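Local coordinates for protein muramoyltetrapeptide carboxypeptidase (Oxalobacter formigenes OXCC13, PDB 6UUK) that probably acts as a serine-type LD-carboxypeptidase that removes the terminal D-residue from muropeptide tetrapeptides of the cell wall, at residues Arg106-Ala111 with His134-Ala139; Val245-Glu250 with Glu256-Gln261. All blocks are in the same frame, centred on the assembly; numbering follows the deposited sequence.

Contact 1. Residues Arg106-Ala111 with His134-Ala139; sequences RQIMEA and HDLDFA
Helix 101-111 of the N-terminal family region packs through Ile108 and Met109 against the turn that leads into helix 138-142, with Leu136 as the chief partner. Met109 is a selenomethionine whose chain folds at chi2 (-57°) and again at chi3, which turns its end back toward Leu136. Its CE lies 3.6 Å from Leu136 CD2 and 3.9 Å from Leu136 CB, so the methyl rests against the leucine chain, which the methionine side chain crosses at about a right angle. Ile108 reaches the CD2 branch as well with the end of its longer arm, Ile108 CD1 to Leu136 CD2 at 4.1 Å. CD2 is therefore touched by two residues of one helical turn. One atom back along the chain, Met109 SE stands 3.8 Å from the backbone N of Asp137, a van der Waals approach; no hydrogen bond joins the two segments. Asp137 occupies the N-cap position of helix 138-142, so the selenium sits beside the start of that helix. On the outward flank of helix 101-111, Arg106 NH1 meets Glu110 OE2 at 2.6 Å, edge-on and in the guanidinium plane, and Arg106 NH2 also pairs with Glu103. Ile108 and Leu136 both continue onto Phe157 of helix 155-163, and Ile108 reaches Ile59 of strand 55-59. This is plain apolar helix-to-loop packing beside a largely parallel, helix-flanked sheet.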
loop_
_atom_site.group_PDB
_atom_site.type_symbol
_atom_site.label_atom_id
_atom_site.label_comp_id
_atom_site.label_asym_id
_atom_site.label_seq_id
_atom_site.Cartn_x
_atom_site.Cartn_y
_atom_site.Cartn_z
ATOM N N ARG B 106 24.066 8.060 7.806
ATOM C CA ARG B 106 25.431 7.984 8.310
ATOM C C ARG B 106 25.509 7.186 9.605
ATOM O O ARG B 106 26.505 6.494 9.845
ATOM C CB ARG B 106 25.989 9.392 8.519
ATOM C CG ARG B 106 27.465 9.428 8.875
ATOM C CD ARG B 106 27.828 10.733 9.562
ATOM N NE ARG B 106 27.040 10.933 10.774
ATOM C CZ ARG B 106 27.340 10.401 11.954
ATOM N NH1 ARG B 106 28.414 9.634 12.084
ATOM N NH2 ARG B 106 26.567 10.635 13.006
ATOM N N GLN B 107 24.475 7.265 10.447
ATOM C CA GLN B 107 24.475 6.517 11.697
ATOM C C GLN B 107 24.363 5.014 11.475
ATOM O O GLN B 107 24.756 4.239 12.353
ATOM C CB GLN B 107 23.336 6.997 12.599
ATOM C CG GLN B 107 23.479 8.439 13.062
ATOM C CD GLN B 107 22.263 8.935 13.821
ATOM O OE1 GLN B 107 21.350 8.167 14.124
ATOM N NE2 GLN B 107 22.245 10.226 14.130
ATOM N N ILE B 108 23.837 4.584 10.326
ATOM C CA ILE B 108 23.768 3.156 10.036
ATOM C C ILE B 108 25.097 2.655 9.485
ATOM O O ILE B 108 25.520 1.531 9.780
ATOM C CB ILE B 108 22.605 2.863 9.069
ATOM C CG1 ILE B 108 21.308 3.481 9.590
ATOM C CG2 ILE B 108 22.427 1.364 8.891
ATOM C CD1 ILE B 108 20.118 3.262 8.683
HETATM N N MSE B 109 25.776 3.474 8.688
HETATM C CA MSE B 109 27.071 3.102 8.130
HETATM C C MSE B 109 28.150 3.093 9.206
HETATM O O MSE B 109 29.127 2.351 9.111
HETATM C CB MSE B 109 27.468 4.056 7.002
HETATM C CG MSE B 109 26.488 4.118 5.840
HETATM SE SE MSE B 109 26.143 2.383 5.018
HETATM C CE MSE B 109 24.460 1.968 5.902
ATOM N N GLU B 110 27.967 3.925 10.233
ATOM C CA GLU B 110 28.970 4.032 11.286
ATOM C C GLU B 110 28.875 2.873 12.271
ATOM O O GLU B 110 29.902 2.333 12.698
ATOM C CB GLU B 110 28.824 5.368 12.016
ATOM C CG GLU B 110 30.082 5.819 12.740
ATOM C CD GLU B 110 29.905 7.152 13.441
ATOM O OE1 GLU B 110 29.251 7.187 14.503
ATOM O OE2 GLU B 110 30.413 8.169 12.923
ATOM N N ALA B 111 27.655 2.477 12.643
ATOM C CA ALA B 111 27.493 1.366 13.574
ATOM C C ALA B 111 27.890 0.039 12.940
ATOM O O ALA B 111 28.355 -0.867 13.642
ATOM C CB ALA B 111 26.050 1.304 14.075
ATOM N N HIS B 134 18.717 4.754 -1.059
ATOM C CA HIS B 134 19.827 5.061 -1.950
ATOM C C HIS B 134 21.024 5.651 -1.217
ATOM O O HIS B 134 22.141 5.603 -1.744
ATOM C CB HIS B 134 19.369 6.021 -3.049
ATOM C CG HIS B 134 18.267 5.477 -3.904
ATOM N ND1 HIS B 134 18.492 4.577 -4.923
ATOM C CD2 HIS B 134 16.932 5.707 -3.892
ATOM C CE1 HIS B 134 17.343 4.274 -5.501
ATOM N NE2 HIS B 134 16.381 4.947 -4.896
ATOM N N ASP B 135 20.818 6.209 -0.021
ATOM C CA ASP B 135 21.939 6.746 0.744
ATOM C C ASP B 135 22.780 5.636 1.359
ATOM O O ASP B 135 23.976 5.831 1.607
ATOM C CB ASP B 135 21.430 7.687 1.835
ATOM C CG ASP B 135 20.670 8.873 1.277
ATOM O OD1 ASP B 135 20.980 9.300 0.145
ATOM O OD2 ASP B 135 19.765 9.381 1.971
ATOM N N LEU B 136 22.182 4.478 1.610
ATOM C CA LEU B 136 22.881 3.358 2.220
ATOM C C LEU B 136 23.598 2.528 1.160
ATOM O O LEU B 136 23.308 2.613 -0.036
ATOM C CB LEU B 136 21.905 2.474 2.998
ATOM C CG LEU B 136 20.922 3.187 3.929
ATOM C CD1 LEU B 136 19.970 2.192 4.568
ATOM C CD2 LEU B 136 21.650 3.995 4.987
ATOM N N ASP B 137 24.544 1.716 1.621
ATOM C CA ASP B 137 25.295 0.793 0.774
ATOM C C ASP B 137 25.044 -0.611 1.317
ATOM O O ASP B 137 25.765 -1.086 2.199
ATOM C CB ASP B 137 26.785 1.142 0.757
ATOM C CG ASP B 137 27.565 0.330 -0.260
ATOM O OD1 ASP B 137 26.937 -0.419 -1.038
ATOM O OD2 ASP B 137 28.809 0.441 -0.280
ATOM N N PHE B 138 24.014 -1.274 0.787
ATOM C CA PHE B 138 23.651 -2.597 1.278
ATOM C C PHE B 138 24.677 -3.657 0.903
ATOM O O PHE B 138 24.734 -4.703 1.557
ATOM C CB PHE B 138 22.265 -2.984 0.761
ATOM C CG PHE B 138 21.162 -2.118 1.300
ATOM C CD1 PHE B 138 20.732 -1.003 0.598
ATOM C CD2 PHE B 138 20.564 -2.411 2.514
ATOM C CE1 PHE B 138 19.721 -0.201 1.095
ATOM C CE2 PHE B 138 19.553 -1.612 3.017
ATOM C CZ PHE B 138 19.130 -0.507 2.306
ATOM N N ALA B 139 25.485 -3.417 -0.133
ATOM C CA ALA B 139 26.620 -4.295 -0.389
ATOM C C ALA B 139 27.668 -4.168 0.708
ATOM O O ALA B 139 28.326 -5.154 1.056
ATOM C CB ALA B 139 27.231 -3.984 -1.754
#

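Contact 2. Residues Val245-Glu250 with Glu256-Gln261; sequences VEDIHE and ERMLLQ
A buried strand-to-helix contact, within the beta-alpha-beta unit formed by strand 242-248, helix 252-264 and strand 273-280, brings Val245 and Asp247 against Leu259 and Met258. The closest backbones, Val245 and Leu259, have their CA atoms 9.4 Å apart, a gap spanned by side chains alone. Toward the start of the 245-250 segment, Val245 CG2 faces Leu259 CD2 at 4.5 Å, a loose apolar touch between two branch methyls. The second meeting is of another kind: Met258, a selenomethionine, brings SE to 4.1 Å from Asp247 OD2. With chi2 at 177° its chain runs straight out from the helix, which carries the selenium across to the strand, and the methionine side chain crosses that of Asp247 at about a right angle. This is van der Waals contact; the polar needs of the carboxylate are met by other groups. OD2 is hydrogen-bonded with Thr224 OG1, while Asp247 OD1 accepts the backbone N-H of Ile248, N to OD1 2.9 Å. That bond is bent, 143° at the hydrogen, and arrives on the anti side, 23° out of the carboxylate plane. Two bonds, one to each oxygen, thus limit rotation of the group. Between these residues Glu246, predicted to belong to the charge relay, turns away from the helix and makes a weak hydrogen bond with His316 ND1. Helix 223-228 adjoins both partners, through Leu226 on Val245 and Thr224 on Met258; Phe279 of strand 273-280 touches Val245 and Asp247, and Leu300 of helix 293-303 packs on Leu259.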
loop_
_atom_site.group_PDB
_atom_site.type_symbol
_atom_site.label_atom_id
_atom_site.label_comp_id
_atom_site.label_asym_id
_atom_site.label_seq_id
_atom_site.Cartn_x
_atom_site.Cartn_y
_atom_site.Cartn_z
ATOM N N VAL B 245 3.764 -12.759 6.915
ATOM C CA VAL B 245 3.308 -11.375 6.922
ATOM C C VAL B 245 2.573 -11.086 8.225
ATOM O O VAL B 245 2.099 -11.990 8.916
ATOM C CB VAL B 245 2.391 -11.051 5.720
ATOM C CG1 VAL B 245 3.171 -11.109 4.417
ATOM C CG2 VAL B 245 1.209 -12.008 5.682
ATOM N N GLU B 246 2.484 -9.797 8.551
ATOM C CA GLU B 246 1.742 -9.325 9.711
ATOM C C GLU B 246 1.461 -7.840 9.527
ATOM O O GLU B 246 2.104 -7.167 8.717
ATOM C CB GLU B 246 2.503 -9.585 11.018
ATOM C CG GLU B 246 3.926 -9.036 11.061
ATOM C CD GLU B 246 3.983 -7.550 11.364
ATOM O OE1 GLU B 246 4.885 -6.868 10.834
ATOM O OE2 GLU B 246 3.123 -7.063 12.128
ATOM N N ASP B 247 0.498 -7.335 10.295
ATOM C CA ASP B 247 0.107 -5.933 10.200
ATOM C C ASP B 247 -0.789 -5.591 11.384
ATOM O O ASP B 247 -1.232 -6.468 12.129
ATOM C CB ASP B 247 -0.607 -5.639 8.877
ATOM C CG ASP B 247 -0.197 -4.311 8.276
ATOM O OD1 ASP B 247 0.205 -3.408 9.040
ATOM O OD2 ASP B 247 -0.275 -4.169 7.038
ATOM N N ILE B 248 -1.049 -4.289 11.545
ATOM C CA ILE B 248 -1.962 -3.776 12.559
ATOM C C ILE B 248 -2.737 -2.604 11.974
ATOM O O ILE B 248 -2.352 -2.017 10.962
ATOM C CB ILE B 248 -1.240 -3.331 13.851
ATOM C CG1 ILE B 248 -0.027 -2.459 13.511
ATOM C CG2 ILE B 248 -0.855 -4.536 14.694
ATOM C CD1 ILE B 248 0.567 -1.749 14.707
ATOM N N HIS B 249 -3.844 -2.266 12.639
ATOM C CA HIS B 249 -4.748 -1.190 12.233
ATOM C C HIS B 249 -5.333 -1.412 10.842
ATOM O O HIS B 249 -5.733 -0.450 10.177
ATOM C CB HIS B 249 -4.060 0.181 12.282
ATOM C CG HIS B 249 -3.172 0.378 13.470
ATOM N ND1 HIS B 249 -3.622 0.263 14.767
ATOM C CD2 HIS B 249 -1.859 0.701 13.554
ATOM C CE1 HIS B 249 -2.623 0.497 15.600
ATOM N NE2 HIS B 249 -1.543 0.766 14.890
ATOM N N GLU B 250 -5.398 -2.659 10.381
ATOM C CA GLU B 250 -5.828 -2.968 9.023
ATOM C C GLU B 250 -7.116 -3.776 9.062
ATOM O O GLU B 250 -7.161 -4.850 9.670
ATOM C CB GLU B 250 -4.746 -3.736 8.262
ATOM C CG GLU B 250 -3.412 -3.019 8.187
ATOM C CD GLU B 250 -3.518 -1.641 7.566
ATOM O OE1 GLU B 250 -4.280 -1.480 6.589
ATOM O OE2 GLU B 250 -2.842 -0.715 8.060
ATOM N N GLU B 256 -6.538 -8.298 2.502
ATOM C CA GLU B 256 -6.733 -9.007 1.241
ATOM C C GLU B 256 -6.253 -8.181 0.056
ATOM O O GLU B 256 -5.771 -8.741 -0.935
ATOM C CB GLU B 256 -8.209 -9.363 1.064
ATOM C CG GLU B 256 -8.477 -10.401 -0.012
ATOM C CD GLU B 256 -9.957 -10.589 -0.275
ATOM O OE1 GLU B 256 -10.545 -9.752 -0.993
ATOM O OE2 GLU B 256 -10.536 -11.565 0.246
ATOM N N ARG B 257 -6.379 -6.857 0.141
ATOM C CA ARG B 257 -5.954 -5.993 -0.954
ATOM C C ARG B 257 -4.448 -6.080 -1.168
ATOM O O ARG B 257 -3.979 -6.311 -2.289
ATOM C CB ARG B 257 -6.382 -4.554 -0.669
ATOM C CG ARG B 257 -6.045 -3.556 -1.760
ATOM C CD ARG B 257 -6.562 -2.180 -1.386
ATOM N NE ARG B 257 -6.086 -1.771 -0.067
ATOM C CZ ARG B 257 -6.573 -0.743 0.620
ATOM N NH1 ARG B 257 -7.559 -0.014 0.117
ATOM N NH2 ARG B 257 -6.076 -0.446 1.813
HETATM N N MSE B 258 -3.673 -5.905 -0.102
HETATM C CA MSE B 258 -2.219 -5.955 -0.195
HETATM C C MSE B 258 -1.726 -7.360 -0.525
HETATM O O MSE B 258 -0.679 -7.528 -1.150
HETATM C CB MSE B 258 -1.587 -5.457 1.104
HETATM C CG MSE B 258 -1.824 -3.979 1.360
HETATM SE SE MSE B 258 -1.110 -3.363 3.064
HETATM C CE MSE B 258 -1.446 -1.453 2.854
ATOM N N LEU B 259 -2.486 -8.373 -0.101
ATOM C CA LEU B 259 -2.160 -9.742 -0.487
ATOM C C LEU B 259 -2.441 -9.986 -1.964
ATOM O O LEU B 259 -1.767 -10.809 -2.593
ATOM C CB LEU B 259 -2.937 -10.737 0.375
ATOM C CG LEU B 259 -2.467 -10.897 1.822
ATOM C CD1 LEU B 259 -3.388 -11.834 2.586
ATOM C CD2 LEU B 259 -1.031 -11.395 1.870
ATOM N N LEU B 260 -3.427 -9.286 -2.532
ATOM C CA LEU B 260 -3.680 -9.404 -3.962
ATOM C C LEU B 260 -2.587 -8.732 -4.782
ATOM O O LEU B 260 -2.280 -9.186 -5.890
ATOM C CB LEU B 260 -5.046 -8.813 -4.312
ATOM C CG LEU B 260 -6.261 -9.689 -3.999
ATOM C CD1 LEU B 260 -7.546 -8.998 -4.426
ATOM C CD2 LEU B 260 -6.129 -11.046 -4.674
ATOM N N GLN B 261 -1.994 -7.654 -4.262
ATOM C CA GLN B 261 -0.874 -7.028 -4.959
ATOM C C GLN B 261 0.323 -7.967 -5.013
ATOM O O GLN B 261 0.992 -8.075 -6.047
ATOM C CB GLN B 261 -0.494 -5.713 -4.281
ATOM C CG GLN B 261 0.656 -4.985 -4.961
ATOM C CD GLN B 261 0.944 -3.635 -4.338
ATOM O OE1 GLN B 261 0.525 -3.354 -3.215
ATOM N NE2 GLN B 261 1.659 -2.787 -5.067
#

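In the fold
Contacts 1 and 2 lie in different family regions, N-terminal and C-terminal, with centres about 29 Å apart and nearest atoms about 17 Å apart, and they have no element in common. Contact 1 is partly buried, far from the predicted catalytic residues, and joins a helix to a turn; contact 2 is buried and joins a strand to the helix that follows it. In each, a selenomethionine side chain spans the gap, and no hydrogen bond crosses between the segments. The chemistry nevertheless differs: contact 1 is mostly methyl on methyl, whereas 245-250/256-261 adds a carboxylate, about 5 Å from the side chain of His316.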